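Local coordinates for putative glycosyltransferase (Mannosyltransferase) involved in glycosylating the PBCV-1 major capsid protein (Paramecium bursaria Chlorella virus 1, PDB 2P6W) that probably transfers sugars from nucleotide-sugar donors in glycosylation of the viral major capsid protein, this chain being its manganese-binding N-terminal domain, at residues D102-Y107 against P166-V171. Sequence-based numbering, arbitrary orientation.
Sequences DPNILY and PGRYIV
Arg168 reaches across the 102-107 loop and sets its guanidinium with one edge at a backbone carbonyl and one face under the side chain of Leu106. The NE atom of Arg168 donates to Asn104 O at 2.9 Å in a nearly straight bond (168° at the hydrogen), with the acceptor only 5° out of the guanidinium plane. A bend at chi3 (65°) turns the end of the otherwise extended chain toward this carbonyl. Leu106 CD1 lies 3.6 Å above the guanidinium plane, over its centre. A water accepts from Arg168 NH2 and donates to Pro103 O, with a weaker bond to Ile105 O, tying the arginine to the type I turn Asp102-Ile105. Within that turn, Asp102 OD1 accepts from Asn104 N, forming an Asx turn. The Asn104 amide lies almost parallel to the guanidinium; its OD1 comes within 3.3 Å of Arg168 NE, but at too poor an angle for a hydrogen bond.

Arg168 O receives Leu106 N at 2.7 Å and, weakly, Tyr107 N, while Ile170 N donates to Tyr107 O at 3.1 Å; Tyr107 and Tyr169 form a parallel bridge, their CB atoms 4.0 Å apart. Ile105 CD1 meets Ile170 CG1 at 4.0 Å, the two side chains crossing roughly at right angles.

The contact thus starts the parallel pairing of strand 107-110 with outermost strand 169-172 in the six-stranded mixed sheet of a domain assigned to the GT-A clan of glycosyltransferases. Tyr107 extends between helices 132-140 and 153-164, its OH hydrogen-bonded to Glu135 OE2, and Tyr169 stacks on Phe162 of the latter helix.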
loop_
_atom_site.group_PDB
_atom_site.type_symbol
_atom_site.label_atom_id
_atom_site.label_comp_id
_atom_site.label_asym_id
_atom_site.label_seq_id
_atom_site.Cartn_x
_atom_site.Cartn_y
_atom_site.Cartn_z
ATOM N N ASP A 102 -1.103 14.168 13.607
ATOM C CA ASP A 102 -0.706 15.479 13.064
ATOM C C ASP A 102 -1.617 15.846 11.895
ATOM O O ASP A 102 -1.570 15.193 10.848
ATOM C CB ASP A 102 0.762 15.492 12.611
ATOM C CG ASP A 102 1.229 16.870 12.104
ATOM O OD1 ASP A 102 0.404 17.779 11.884
ATOM O OD2 ASP A 102 2.452 17.045 11.929
ATOM N N PRO A 103 -2.441 16.902 12.062
ATOM C CA PRO A 103 -3.431 17.228 11.051
ATOM C C PRO A 103 -2.827 17.754 9.742
ATOM O O PRO A 103 -3.536 17.838 8.741
ATOM C CB PRO A 103 -4.300 18.311 11.743
ATOM C CG PRO A 103 -3.416 18.937 12.727
ATOM C CD PRO A 103 -2.490 17.840 13.205
ATOM N N ASN A 104 -1.528 18.063 9.753
ATOM C CA ASN A 104 -0.851 18.642 8.602
ATOM C C ASN A 104 -0.332 17.590 7.616
ATOM O O ASN A 104 0.066 17.926 6.504
ATOM C CB ASN A 104 0.331 19.496 9.062
ATOM C CG ASN A 104 0.902 20.355 7.945
ATOM O OD1 ASN A 104 0.159 20.935 7.144
ATOM N ND2 ASN A 104 2.226 20.445 7.890
ATOM N N ILE A 105 -0.303 16.327 8.034
ATOM C CA ILE A 105 0.267 15.265 7.184
ATOM C C ILE A 105 -0.743 14.728 6.159
ATOM O O ILE A 105 -1.893 14.424 6.514
ATOM C CB ILE A 105 0.869 14.123 8.044
ATOM C CG1 ILE A 105 1.915 14.684 9.018
ATOM C CG2 ILE A 105 1.499 13.039 7.147
ATOM C CD1 ILE A 105 3.030 15.522 8.346
ATOM N N LEU A 106 -0.296 14.644 4.892
ATOM C CA LEU A 106 -1.081 14.093 3.774
ATOM C C LEU A 106 -0.635 12.682 3.385
ATOM O O LEU A 106 -1.442 11.912 2.889
ATOM C CB LEU A 106 -1.002 14.991 2.540
ATOM C CG LEU A 106 -1.636 16.385 2.595
ATOM C CD1 LEU A 106 -1.135 17.201 1.415
ATOM C CD2 LEU A 106 -3.155 16.355 2.619
ATOM N N TYR A 107 0.642 12.353 3.601
ATOM C CA TYR A 107 1.157 11.018 3.263
ATOM C C TYR A 107 2.054 10.475 4.348
ATOM O O TYR A 107 2.923 11.188 4.822
ATOM C CB TYR A 107 2.022 11.108 1.999
ATOM C CG TYR A 107 1.257 11.190 0.698
ATOM C CD1 TYR A 107 0.931 10.033 -0.019
ATOM C CD2 TYR A 107 0.872 12.420 0.174
ATOM C CE1 TYR A 107 0.213 10.101 -1.214
ATOM C CE2 TYR A 107 0.169 12.499 -1.008
ATOM C CZ TYR A 107 -0.167 11.338 -1.692
ATOM O OH TYR A 107 -0.872 11.430 -2.878
ATOM N N PRO A 166 5.824 20.405 0.841
ATOM C CA PRO A 166 6.846 20.376 1.876
ATOM C C PRO A 166 6.204 20.362 3.260
ATOM O O PRO A 166 5.251 21.116 3.520
ATOM C CB PRO A 166 7.611 21.688 1.646
ATOM C CG PRO A 166 6.631 22.570 0.960
ATOM C CD PRO A 166 5.943 21.615 0.012
ATOM N N GLY A 167 6.705 19.483 4.123
ATOM C CA GLY A 167 6.232 19.389 5.492
ATOM C C GLY A 167 4.959 18.586 5.691
ATOM O O GLY A 167 4.486 18.431 6.823
ATOM N N ARG A 168 4.390 18.066 4.603
ATOM C CA ARG A 168 3.104 17.390 4.718
ATOM C C ARG A 168 3.225 15.893 4.426
ATOM O O ARG A 168 2.255 15.235 4.061
ATOM C CB ARG A 168 2.042 18.071 3.836
ATOM C CG ARG A 168 1.900 19.560 4.118
ATOM C CD ARG A 168 0.590 20.108 3.551
ATOM N NE ARG A 168 -0.592 19.539 4.203
ATOM C CZ ARG A 168 -1.838 19.847 3.858
ATOM N NH1 ARG A 168 -2.043 20.687 2.859
ATOM N NH2 ARG A 168 -2.873 19.313 4.491
ATOM N N TYR A 169 4.426 15.357 4.617
ATOM C CA TYR A 169 4.631 13.911 4.495
ATOM C C TYR A 169 5.698 13.448 5.468
ATOM O O TYR A 169 6.549 14.241 5.903
ATOM C CB TYR A 169 5.051 13.546 3.071
ATOM C CG TYR A 169 6.355 14.167 2.623
ATOM C CD1 TYR A 169 7.572 13.498 2.802
ATOM C CD2 TYR A 169 6.382 15.450 2.035
ATOM C CE1 TYR A 169 8.773 14.088 2.376
ATOM C CE2 TYR A 169 7.581 16.029 1.598
ATOM C CZ TYR A 169 8.764 15.342 1.794
ATOM O OH TYR A 169 9.949 15.913 1.386
ATOM N N ILE A 170 5.654 12.151 5.793
ATOM C CA ILE A 170 6.667 11.556 6.642
ATOM C C ILE A 170 7.135 10.263 5.995
ATOM O O ILE A 170 6.313 9.494 5.490
ATOM C CB ILE A 170 6.156 11.273 8.071
ATOM C CG1 ILE A 170 5.683 12.578 8.740
ATOM C CG2 ILE A 170 7.275 10.670 8.932
ATOM C CD1 ILE A 170 5.164 12.393 10.204
ATOM N N VAL A 171 8.450 10.041 6.024
ATOM C CA VAL A 171 9.046 8.760 5.631
ATOM C C VAL A 171 9.506 8.091 6.912
ATOM O O VAL A 171 10.380 8.619 7.610
ATOM C CB VAL A 171 10.235 8.928 4.644
ATOM C CG1 VAL A 171 10.785 7.571 4.239
ATOM C CG2 VAL A 171 9.792 9.683 3.389
HETATM O O HOH W 1 -3.362 16.868 6.137
#